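Local coordinates for protein putative S-adenosyl-L-methionine-dependent Methyltransferase (PDB 3DLC) that binds S-adenosylmethionine and probably transfers its methyl group to an acceptor, perhaps a sterol-like one, at residues 26-31 / 148-153; 46-51 / 110-115; 103-108 / 131-136. All blocks are in the same frame, centred on the assembly; numbering follows the deposited sequence. Where two conformers were deposited one is given.

How the contacts relate
Following the chain from the N terminus, helix 28-40 opens contact 1 (26-31 / 148-153), whose second half arrives only after strand 142-148; the long loop closed this way encloses both other contacts. Strand 46-50 comes next and pairs in contact 2 with 110-115, the start of strand 112-118. Before that pairing is reached, the chain passes 103-108, which waits for helix 127-137 to complete contact 3, so contacts 2 and 3 cross rather than nest. These two touch: Ile48 packs on Ile107 of the loop and Ile50 on Ile134 of the helix, joining the sheet to both. Contacts 1 and 2, about 20 Å apart between centres, both reach S-adenosylmethionine, whereas contact 3 lies across the chain's centre from contact 1.

Contact 1 (26-31 / 148-153); sequences APIYPI and GGFGNK. With SAM (S-adenosylmethionine), chain C.
Ile28 and Phe150 lie side by side and point the same way, the methyl CD1 of Ile28 standing 4.0 Å from ring atom CD1 of Phe150. CG1 of Ile28 is wedged between the backbone N and the carbonyl carbon (chi1 77°); this leaves CG2 to press on the backbone, 3.4 Å from Phe150 O. A branched aliphatic residue suits the place because its two arms serve the ring and the peptide at once. One turn on, Ile31 crosses Asn152 at about a right angle, with CG2 of Ile31 3.8 Å from Asn152 ND2. That same methyl rests 3.6 Å from Gly151 O, and a side chain on Gly151 would collide with it. Asn152 is the N-cap of helix 153-166, its OD1 receiving Leu155 N. Tyr29 reaches the cofactor with its hydroxyl: OH donates a 2.7 Å hydrogen bond to OXT of S-adenosylmethionine, while CG1 of Ile28 sits over the centre of one ring face and helps to fix how the ring is turned. Arg118 bonds to Gly149 O and makes a cation-pi contact with Phe150. Helix 28-40 thus starts against the loop between strand 142-148 and helix 153-166, and helix 56-64 lies against Tyr29.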
loop_
_atom_site.group_PDB
_atom_site.type_symbol
_atom_site.label_atom_id
_atom_site.label_comp_id
_atom_site.label_asym_id
_atom_site.label_seq_id
_atom_site.Cartn_x
_atom_site.Cartn_y
_atom_site.Cartn_z
ATOM N N ALA A 26 7.927 -7.085 10.383
ATOM C CA ALA A 26 7.935 -5.858 11.189
ATOM C C ALA A 26 9.009 -4.829 10.797
ATOM O O ALA A 26 8.721 -3.635 10.736
ATOM C CB ALA A 26 8.027 -6.155 12.689
ATOM N N PRO A 27 10.258 -5.246 10.554
ATOM C CA PRO A 27 11.269 -4.236 10.258
ATOM C C PRO A 27 11.094 -3.475 8.946
ATOM O O PRO A 27 11.650 -2.380 8.782
ATOM C CB PRO A 27 12.569 -5.029 10.197
ATOM C CG PRO A 27 12.257 -6.369 10.266
ATOM C CD PRO A 27 10.846 -6.587 10.677
ATOM N N ILE A 28 10.299 -4.024 8.032
ATOM C CA ILE A 28 10.193 -3.365 6.727
ATOM C C ILE A 28 9.406 -2.071 6.807
ATOM O O ILE A 28 9.642 -1.158 6.008
ATOM C CB ILE A 28 9.590 -4.268 5.643
ATOM C CG1 ILE A 28 8.081 -4.416 5.744
ATOM C CG2 ILE A 28 10.325 -5.625 5.623
ATOM C CD1 ILE A 28 7.492 -5.436 4.807
ATOM N N TYR A 29 8.475 -1.971 7.757
ATOM C CA TYR A 29 7.556 -0.834 7.728
ATOM C C TYR A 29 8.279 0.502 8.048
ATOM O O TYR A 29 8.072 1.468 7.326
ATOM C CB TYR A 29 6.319 -1.094 8.583
ATOM C CG TYR A 29 5.578 -2.316 8.112
ATOM C CD1 TYR A 29 4.762 -2.270 7.009
ATOM C CD2 TYR A 29 5.679 -3.520 8.787
ATOM C CE1 TYR A 29 4.098 -3.398 6.552
ATOM C CE2 TYR A 29 5.019 -4.656 8.344
ATOM C CZ TYR A 29 4.216 -4.588 7.253
ATOM O OH TYR A 29 3.545 -5.733 6.855
ATOM N N PRO A 30 9.108 0.550 9.104
ATOM C CA PRO A 30 9.848 1.789 9.315
ATOM C C PRO A 30 10.793 2.123 8.166
ATOM O O PRO A 30 11.026 3.293 7.887
ATOM C CB PRO A 30 10.586 1.571 10.630
ATOM C CG PRO A 30 10.373 0.177 10.978
ATOM C CD PRO A 30 9.257 -0.389 10.217
ATOM N N ILE A 31 11.371 1.116 7.524
ATOM C CA ILE A 31 12.288 1.354 6.405
ATOM C C ILE A 31 11.514 1.939 5.209
ATOM O O ILE A 31 11.957 2.895 4.582
ATOM C CB ILE A 31 13.047 0.067 6.000
ATOM C CG1 ILE A 31 13.994 -0.370 7.140
ATOM C CG2 ILE A 31 13.802 0.231 4.685
ATOM C CD1 ILE A 31 15.125 0.596 7.423
ATOM N N GLY A 148 4.908 -2.814 -3.817
ATOM C CA GLY A 148 5.251 -3.796 -2.790
ATOM C C GLY A 148 6.728 -3.986 -2.657
ATOM O O GLY A 148 7.481 -3.540 -3.490
ATOM N N GLY A 149 7.139 -4.641 -1.589
ATOM C CA GLY A 149 8.536 -4.854 -1.339
ATOM C C GLY A 149 8.845 -4.875 0.138
ATOM O O GLY A 149 7.963 -4.887 0.999
ATOM N N PHE A 150 10.148 -4.839 0.391
ATOM C CA PHE A 150 10.709 -5.050 1.722
ATOM C C PHE A 150 11.609 -3.943 2.225
ATOM O O PHE A 150 12.232 -4.092 3.239
ATOM C CB PHE A 150 11.351 -6.446 1.797
ATOM C CG PHE A 150 10.368 -7.507 1.465
ATOM C CD1 PHE A 150 9.485 -7.976 2.427
ATOM C CD2 PHE A 150 10.168 -7.897 0.137
ATOM C CE1 PHE A 150 8.501 -8.893 2.125
ATOM C CE2 PHE A 150 9.149 -8.794 -0.186
ATOM C CZ PHE A 150 8.326 -9.306 0.818
ATOM N N GLY A 151 11.657 -2.845 1.487
ATOM C CA GLY A 151 12.383 -1.663 1.923
ATOM C C GLY A 151 13.855 -1.596 1.566
ATOM O O GLY A 151 14.333 -0.527 1.199
ATOM N N ASN A 152 14.584 -2.699 1.742
ATOM C CA ASN A 152 15.972 -2.731 1.302
ATOM C C ASN A 152 16.374 -4.171 1.004
ATOM O O ASN A 152 15.632 -5.121 1.275
ATOM C CB ASN A 152 16.875 -2.023 2.308
ATOM C CG ASN A 152 16.930 -2.709 3.659
ATOM O OD1 ASN A 152 17.013 -3.927 3.734
ATOM N ND2 ASN A 152 16.935 -1.919 4.738
ATOM N N LYS A 153 17.559 -4.331 0.425
ATOM C CA LYS A 153 18.000 -5.645 -0.006
ATOM C C LYS A 153 18.209 -6.607 1.147
ATOM O O LYS A 153 17.902 -7.793 1.032
ATOM C CB LYS A 153 19.302 -5.516 -0.792
ATOM C CG LYS A 153 19.824 -6.811 -1.352
ATOM C CD LYS A 153 21.121 -6.614 -2.109
ATOM C CE LYS A 153 21.586 -7.863 -2.789
ATOM N NZ LYS A 153 22.809 -7.581 -3.583
HETATM N N SAM C . -0.607 -2.965 3.501
HETATM C CA SAM C . -0.532 -4.042 4.522
HETATM C C SAM C . 0.902 -4.438 4.747
HETATM O O SAM C . 1.742 -4.142 3.894
HETATM O OXT SAM C . 1.175 -5.090 5.748
HETATM C CB SAM C . -1.399 -5.219 4.120
HETATM C CG SAM C . -1.006 -5.923 2.862
HETATM S SD SAM C . -2.155 -7.278 2.552
HETATM C CE SAM C . -0.990 -8.295 1.688
HETATM C "C5'" SAM C . -3.265 -6.627 1.195
HETATM C "C4'" SAM C . -4.502 -5.772 1.604
HETATM O "O4'" SAM C . -5.217 -5.060 0.541
HETATM C "C3'" SAM C . -5.549 -6.542 2.448
HETATM O "O3'" SAM C . -5.650 -5.922 3.694
HETATM C "C2'" SAM C . -6.828 -6.407 1.620
HETATM O "O2'" SAM C . -8.050 -6.466 2.321
HETATM C "C1'" SAM C . -6.599 -5.081 0.876
HETATM N N9 SAM C . -7.354 -4.957 -0.382
HETATM C C8 SAM C . -7.340 -5.842 -1.434
HETATM N N7 SAM C . -8.084 -5.371 -2.463
HETATM C C5 SAM C . -8.601 -4.172 -2.051
HETATM C C6 SAM C . -9.461 -3.247 -2.650
HETATM N N6 SAM C . -10.045 -3.417 -3.850
HETATM N N1 SAM C . -9.727 -2.116 -1.961
HETATM C C2 SAM C . -9.213 -1.904 -0.702
HETATM N N3 SAM C . -8.423 -2.805 -0.052
HETATM C C4 SAM C . -8.131 -3.895 -0.758
#

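Contact 2 (46-51 / 110-115); sequences TCIDIG and NYADLI. Unlike the reference sequence in segment 46-51: Thr46 (reference Asn). With SAM (S-adenosylmethionine), chain C.
Ile50 and Ile115 meet at the apolar centre, where CD1 of Ile50 presses on CG2 of Ile115 at 3.5 Å, tighter than usual for two carbons. They belong to neighbouring parallel strands in the middle of the Rossmann-like methyltransferase sheet. Ile48 shares their face: its CG1 packs on CB of Ala112 and its CD1 meets the edge of the Tyr111 ring, 4.0 Å from CE2. Beta-branched isoleucines fit these extended positions and give a greasy surface to helix 127-137. On the reverse face Cys47 SG touches Leu114 CD2, and both residues touch Phe67. Between the faces runs the parallel pairing, with Ile48 N bonding to Leu114 O at 3.0 Å and Leu114 N to Thr46 O. At the far end of strand 46-50, Gly51 O accepts a hydrogen bond from the amino N of S-adenosylmethionine, 2.8 Å away; a side chain here would run into the cofactor's O4'. The polar edge gathers on Thr46, which differs from the reference sequence. Its OG1, between backbone N and carbonyl carbon (chi1 57°), donates to Tyr111 O at 2.7 Å and accepts from Asp113 N. Asp113, salt-bridged to Lys139 through OD1, turns the anti lone pair of OD2 to Thr46 N, 2.9 Å away (164°).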
loop_
_atom_site.group_PDB
_atom_site.type_symbol
_atom_site.label_atom_id
_atom_site.label_comp_id
_atom_site.label_asym_id
_atom_site.label_seq_id
_atom_site.Cartn_x
_atom_site.Cartn_y
_atom_site.Cartn_z
ATOM N N THR A 46 -2.045 15.329 4.341
ATOM C CA THR A 46 -2.878 14.136 4.328
ATOM C C THR A 46 -2.218 13.002 3.572
ATOM O O THR A 46 -1.636 13.180 2.500
ATOM C CB THR A 46 -4.214 14.495 3.675
ATOM O OG1 THR A 46 -3.896 15.001 2.367
ATOM C CG2 THR A 46 -4.998 15.510 4.503
ATOM N N CYS A 47 -2.281 11.828 4.165
ATOM C CA CYS A 47 -1.752 10.600 3.571
ATOM C C CYS A 47 -2.806 9.509 3.602
ATOM O O CYS A 47 -3.423 9.284 4.653
ATOM C CB CYS A 47 -0.514 10.128 4.341
ATOM S SG CYS A 47 0.177 8.567 3.787
ATOM N N ILE A 48 -3.035 8.881 2.457
ATOM C CA ILE A 48 -3.968 7.759 2.361
ATOM C C ILE A 48 -3.146 6.497 2.131
ATOM O O ILE A 48 -2.313 6.467 1.228
ATOM C CB ILE A 48 -4.977 7.912 1.204
ATOM C CG1 ILE A 48 -5.647 9.288 1.192
ATOM C CG2 ILE A 48 -5.980 6.791 1.226
ATOM C CD1 ILE A 48 -6.342 9.726 2.440
ATOM N N ASP A 49 -3.350 5.481 2.979
ATOM C CA ASP A 49 -2.725 4.163 2.877
ATOM C C ASP A 49 -3.800 3.212 2.354
ATOM O O ASP A 49 -4.740 2.852 3.055
ATOM C CB ASP A 49 -2.205 3.761 4.256
ATOM C CG ASP A 49 -1.533 2.408 4.295
ATOM O OD1 ASP A 49 -1.279 1.838 3.217
ATOM O OD2 ASP A 49 -1.274 1.937 5.429
ATOM N N ILE A 50 -3.666 2.829 1.085
ATOM C CA ILE A 50 -4.658 1.998 0.406
ATOM C C ILE A 50 -4.323 0.526 0.592
ATOM O O ILE A 50 -3.219 0.079 0.308
ATOM C CB ILE A 50 -4.771 2.360 -1.072
ATOM C CG1 ILE A 50 -5.179 3.852 -1.218
ATOM C CG2 ILE A 50 -5.783 1.424 -1.782
ATOM C CD1 ILE A 50 -5.266 4.320 -2.663
ATOM N N GLY A 51 -5.305 -0.234 1.050
ATOM C CA GLY A 51 -5.110 -1.631 1.373
ATOM C C GLY A 51 -4.229 -1.750 2.603
ATOM O O GLY A 51 -3.269 -2.528 2.639
ATOM N N ASN A 110 -9.087 15.599 -4.903
ATOM C CA ASN A 110 -7.912 16.459 -4.661
ATOM C C ASN A 110 -7.554 16.626 -3.205
ATOM O O ASN A 110 -7.042 17.655 -2.813
ATOM C CB ASN A 110 -8.166 17.836 -5.293
ATOM C CG ASN A 110 -8.430 17.739 -6.759
ATOM O OD1 ASN A 110 -7.789 16.968 -7.461
ATOM N ND2 ASN A 110 -9.369 18.548 -7.256
ATOM N N TYR A 111 -7.777 15.588 -2.433
ATOM C CA TYR A 111 -7.589 15.606 -1.005
ATOM C C TYR A 111 -6.198 15.239 -0.494
ATOM O O TYR A 111 -5.747 15.811 0.509
ATOM C CB TYR A 111 -8.597 14.637 -0.363
ATOM C CG TYR A 111 -8.517 14.547 1.138
ATOM C CD1 TYR A 111 -9.125 15.497 1.916
ATOM C CD2 TYR A 111 -7.832 13.505 1.763
ATOM C CE1 TYR A 111 -9.051 15.440 3.308
ATOM C CE2 TYR A 111 -7.756 13.436 3.139
ATOM C CZ TYR A 111 -8.371 14.398 3.894
ATOM O OH TYR A 111 -8.272 14.313 5.258
ATOM N N ALA A 112 -5.545 14.269 -1.129
ATOM C CA ALA A 112 -4.367 13.635 -0.564
ATOM C C ALA A 112 -3.058 14.252 -1.037
ATOM O O ALA A 112 -2.790 14.304 -2.220
ATOM C CB ALA A 112 -4.384 12.123 -0.959
ATOM N N ASP A 113 -2.223 14.614 -0.092
ATOM C CA ASP A 113 -0.856 15.007 -0.429
ATOM C C ASP A 113 0.019 13.828 -0.846
ATOM O O ASP A 113 0.935 13.968 -1.642
ATOM C CB ASP A 113 -0.229 15.727 0.772
ATOM C CG ASP A 113 -0.942 17.027 1.098
ATOM O OD1 ASP A 113 -0.914 17.950 0.254
ATOM O OD2 ASP A 113 -1.521 17.124 2.176
ATOM N N LEU A 114 -0.269 12.683 -0.256
ATOM C CA LEU A 114 0.496 11.461 -0.455
ATOM C C LEU A 114 -0.420 10.264 -0.411
ATOM O O LEU A 114 -1.298 10.204 0.433
ATOM C CB LEU A 114 1.556 11.311 0.638
ATOM C CG LEU A 114 2.424 10.061 0.609
ATOM C CD1 LEU A 114 3.317 9.988 -0.634
ATOM C CD2 LEU A 114 3.268 9.994 1.921
ATOM N N ILE A 115 -0.263 9.355 -1.358
ATOM C CA ILE A 115 -0.996 8.090 -1.364
ATOM C C ILE A 115 0.026 6.972 -1.389
ATOM O O ILE A 115 0.873 6.916 -2.295
ATOM C CB ILE A 115 -1.955 7.964 -2.564
ATOM C CG1 ILE A 115 -2.946 9.124 -2.571
ATOM C CG2 ILE A 115 -2.631 6.620 -2.575
ATOM C CD1 ILE A 115 -3.841 9.193 -3.827
HETATM N N SAM C . -0.607 -2.965 3.501
HETATM C CA SAM C . -0.532 -4.042 4.522
HETATM C C SAM C . 0.902 -4.438 4.747
HETATM O O SAM C . 1.742 -4.142 3.894
HETATM O OXT SAM C . 1.175 -5.090 5.748
HETATM C CB SAM C . -1.399 -5.219 4.120
HETATM C CG SAM C . -1.006 -5.923 2.862
HETATM S SD SAM C . -2.155 -7.278 2.552
HETATM C CE SAM C . -0.990 -8.295 1.688
HETATM C "C5'" SAM C . -3.265 -6.627 1.195
HETATM C "C4'" SAM C . -4.502 -5.772 1.604
HETATM O "O4'" SAM C . -5.217 -5.060 0.541
HETATM C "C3'" SAM C . -5.549 -6.542 2.448
HETATM O "O3'" SAM C . -5.650 -5.922 3.694
HETATM C "C2'" SAM C . -6.828 -6.407 1.620
HETATM O "O2'" SAM C . -8.050 -6.466 2.321
HETATM C "C1'" SAM C . -6.599 -5.081 0.876
HETATM N N9 SAM C . -7.354 -4.957 -0.382
HETATM C C8 SAM C . -7.340 -5.842 -1.434
HETATM N N7 SAM C . -8.084 -5.371 -2.463
HETATM C C5 SAM C . -8.601 -4.172 -2.051
HETATM C C6 SAM C . -9.461 -3.247 -2.650
HETATM N N6 SAM C . -10.045 -3.417 -3.850
HETATM N N1 SAM C . -9.727 -2.116 -1.961
HETATM C C2 SAM C . -9.213 -1.904 -0.702
HETATM N N3 SAM C . -8.423 -2.805 -0.052
HETATM C C4 SAM C . -8.131 -3.895 -0.758
#

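Contact 3 (103-108 / 131-136); sequences HNIPIE and FREIYR
Glu133 and Ile105 slide past each other in opposite directions, and here the contact is tight: CD1 of Ile105 lies 3.9 Å from CB of Glu133. Bent at chi2 (-69°), Glu133 brings OE1 to Ile105 N at 2.8 Å, using its anti lone pair. Arg136 meets the syn side of this carboxylate, about 30° out of its plane, in a side-on salt bridge, NH2 to OE1 and NE to OE2. Arginine suits this place because its flat group has further N-H bonds at the edge: bent at chi3 (64°), it reaches Ile107 O end-on, with NH1 at 2.9 Å and NH2 at 3.2 Å, the oxygen nearly in the guanidinium plane. A weak NH2 bond to Ile105 O adds to the grip on the inverse gamma turn at Pro106. Replacing Arg136 with a leucine would probably leave the Glu133 carboxylate without its mate and Ile107 O without either donor, freeing the turn to shift. The outer side is looser: Asn104 only skirts Glu133, and Glu108 brings its backbone near Arg136 NH1 while its side chain points away. Asp109 adds a second salt bridge at NH1. His103 touches S-adenosylmethionine and bonds through ND1 to cofactor-binding Asp101 and through NE2 to Glu125 O. Thus the connection between strands 95-99 and 112-118 is tied to helix 127-137, whose Ile137 touches Ile105 and Ile107 and whose Phe131 touches helix 180-193 and strand 206-211.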
loop_
_atom_site.group_PDB
_atom_site.type_symbol
_atom_site.label_atom_id
_atom_site.label_comp_id
_atom_site.label_asym_id
_atom_site.label_seq_id
_atom_site.Cartn_x
_atom_site.Cartn_y
_atom_site.Cartn_z
ATOM N N HIS A 103 -11.749 1.039 -5.729
ATOM C CA HIS A 103 -12.528 1.312 -6.937
ATOM C C HIS A 103 -13.628 2.329 -6.716
ATOM O O HIS A 103 -14.305 2.713 -7.675
ATOM C CB HIS A 103 -13.149 0.044 -7.509
ATOM C CG HIS A 103 -12.145 -0.987 -7.891
ATOM N ND1 HIS A 103 -11.735 -1.962 -7.015
ATOM C CD2 HIS A 103 -11.404 -1.149 -9.013
ATOM C CE1 HIS A 103 -10.830 -2.721 -7.616
ATOM N NE2 HIS A 103 -10.608 -2.247 -8.824
ATOM N N ASN A 104 -13.822 2.773 -5.480
ATOM C CA ASN A 104 -14.857 3.756 -5.176
ATOM C C ASN A 104 -14.507 4.380 -3.831
ATOM O O ASN A 104 -15.102 4.108 -2.801
ATOM C CB ASN A 104 -16.217 3.068 -5.172
ATOM C CG ASN A 104 -17.318 4.034 -4.937
ATOM O OD1 ASN A 104 -17.331 5.080 -5.559
ATOM N ND2 ASN A 104 -18.278 3.689 -4.069
ATOM N N ILE A 105 -13.481 5.208 -3.866
ATOM C CA ILE A 105 -12.878 5.699 -2.629
ATOM C C ILE A 105 -13.740 6.774 -1.989
ATOM O O ILE A 105 -14.059 7.765 -2.646
ATOM C CB ILE A 105 -11.461 6.260 -2.886
ATOM C CG1 ILE A 105 -10.576 5.207 -3.554
ATOM C CG2 ILE A 105 -10.845 6.756 -1.550
ATOM C CD1 ILE A 105 -9.163 5.717 -3.969
ATOM N N PRO A 106 -14.103 6.610 -0.711
ATOM C CA PRO A 106 -14.999 7.577 -0.035
ATOM C C PRO A 106 -14.244 8.771 0.520
ATOM O O PRO A 106 -14.275 9.077 1.715
ATOM C CB PRO A 106 -15.626 6.737 1.072
ATOM C CG PRO A 106 -14.525 5.843 1.489
ATOM C CD PRO A 106 -13.828 5.452 0.170
ATOM N N ILE A 107 -13.538 9.413 -0.395
ATOM C CA ILE A 107 -12.727 10.593 -0.111
ATOM C C ILE A 107 -12.955 11.599 -1.234
ATOM O O ILE A 107 -13.117 11.220 -2.399
ATOM C CB ILE A 107 -11.223 10.198 0.039
ATOM C CG1 ILE A 107 -11.046 9.236 1.221
ATOM C CG2 ILE A 107 -10.332 11.434 0.204
ATOM C CD1 ILE A 107 -9.641 8.655 1.328
ATOM N N GLU A 108 -12.985 12.874 -0.868
ATOM C CA GLU A 108 -13.219 13.924 -1.848
ATOM C C GLU A 108 -12.083 14.086 -2.846
ATOM O O GLU A 108 -10.949 13.656 -2.646
ATOM C CB GLU A 108 -13.528 15.279 -1.188
ATOM C CG GLU A 108 -12.403 15.953 -0.454
ATOM C CD GLU A 108 -12.854 17.273 0.190
ATOM O OE1 GLU A 108 -14.044 17.392 0.557
ATOM O OE2 GLU A 108 -12.032 18.192 0.333
ATOM N N PHE A 131 -6.909 3.120 -10.588
ATOM C CA PHE A 131 -5.989 4.233 -10.797
ATOM C C PHE A 131 -6.655 5.546 -11.148
ATOM O O PHE A 131 -6.159 6.593 -10.790
ATOM C CB PHE A 131 -4.839 3.844 -11.725
ATOM C CG PHE A 131 -3.754 3.098 -10.975
ATOM C CD1 PHE A 131 -2.786 3.789 -10.257
ATOM C CD2 PHE A 131 -3.779 1.716 -10.877
ATOM C CE1 PHE A 131 -1.854 3.106 -9.510
ATOM C CE2 PHE A 131 -2.842 1.037 -10.125
ATOM C CZ PHE A 131 -1.888 1.735 -9.441
ATOM N N ARG A 132 -7.813 5.510 -11.791
ATOM C CA ARG A 132 -8.601 6.737 -11.964
ATOM C C ARG A 132 -9.050 7.286 -10.619
ATOM O O ARG A 132 -9.042 8.501 -10.402
ATOM C CB ARG A 132 -9.784 6.506 -12.905
ATOM C CG ARG A 132 -9.345 6.450 -14.376
ATOM C CD ARG A 132 -10.562 6.330 -15.307
ATOM N NE ARG A 132 -10.210 6.662 -16.676
ATOM C CZ ARG A 132 -9.696 5.826 -17.539
ATOM N NH1 ARG A 132 -9.620 4.543 -17.288
ATOM N NH2 ARG A 132 -9.263 6.284 -18.709
ATOM N N GLU A 133 -9.454 6.392 -9.714
ATOM C CA GLU A 133 -9.854 6.848 -8.365
ATOM C C GLU A 133 -8.674 7.431 -7.584
ATOM O O GLU A 133 -8.783 8.445 -6.902
ATOM C CB GLU A 133 -10.511 5.695 -7.583
ATOM C CG GLU A 133 -11.952 5.492 -7.934
ATOM C CD GLU A 133 -12.774 6.660 -7.420
ATOM O OE1 GLU A 133 -13.078 6.704 -6.200
ATOM O OE2 GLU A 133 -13.078 7.568 -8.217
ATOM N N ILE A 134 -7.533 6.749 -7.654
ATOM C CA ILE A 134 -6.314 7.222 -7.017
ATOM C C ILE A 134 -5.974 8.610 -7.533
ATOM O O ILE A 134 -5.653 9.524 -6.771
ATOM C CB ILE A 134 -5.179 6.217 -7.241
ATOM C CG1 ILE A 134 -5.469 4.972 -6.391
ATOM C CG2 ILE A 134 -3.805 6.805 -6.917
ATOM C CD1 ILE A 134 -4.668 3.722 -6.788
ATOM N N TYR A 135 -6.042 8.791 -8.844
ATOM C CA TYR A 135 -5.710 10.096 -9.401
ATOM C C TYR A 135 -6.725 11.142 -8.971
ATOM O O TYR A 135 -6.339 12.297 -8.723
ATOM C CB TYR A 135 -5.579 10.033 -10.925
ATOM C CG TYR A 135 -4.727 11.125 -11.522
ATOM C CD1 TYR A 135 -3.386 11.200 -11.215
ATOM C CD2 TYR A 135 -5.226 12.051 -12.402
ATOM C CE1 TYR A 135 -2.561 12.122 -11.766
ATOM C CE2 TYR A 135 -4.379 13.015 -13.003
ATOM C CZ TYR A 135 -3.048 13.028 -12.668
ATOM O OH TYR A 135 -2.173 13.962 -13.184
ATOM N N ARG A 136 -8.004 10.748 -8.881
ATOM C CA ARG A 136 -9.024 11.678 -8.489
ATOM C C ARG A 136 -8.779 12.264 -7.096
ATOM O O ARG A 136 -8.973 13.474 -6.869
ATOM C CB ARG A 136 -10.404 11.012 -8.542
ATOM C CG ARG A 136 -11.532 11.938 -8.120
ATOM C CD ARG A 136 -12.890 11.224 -8.077
ATOM N NE ARG A 136 -12.966 10.165 -7.080
ATOM C CZ ARG A 136 -13.075 10.363 -5.769
ATOM N NH1 ARG A 136 -13.121 11.582 -5.253
ATOM N NH2 ARG A 136 -13.128 9.305 -4.960
#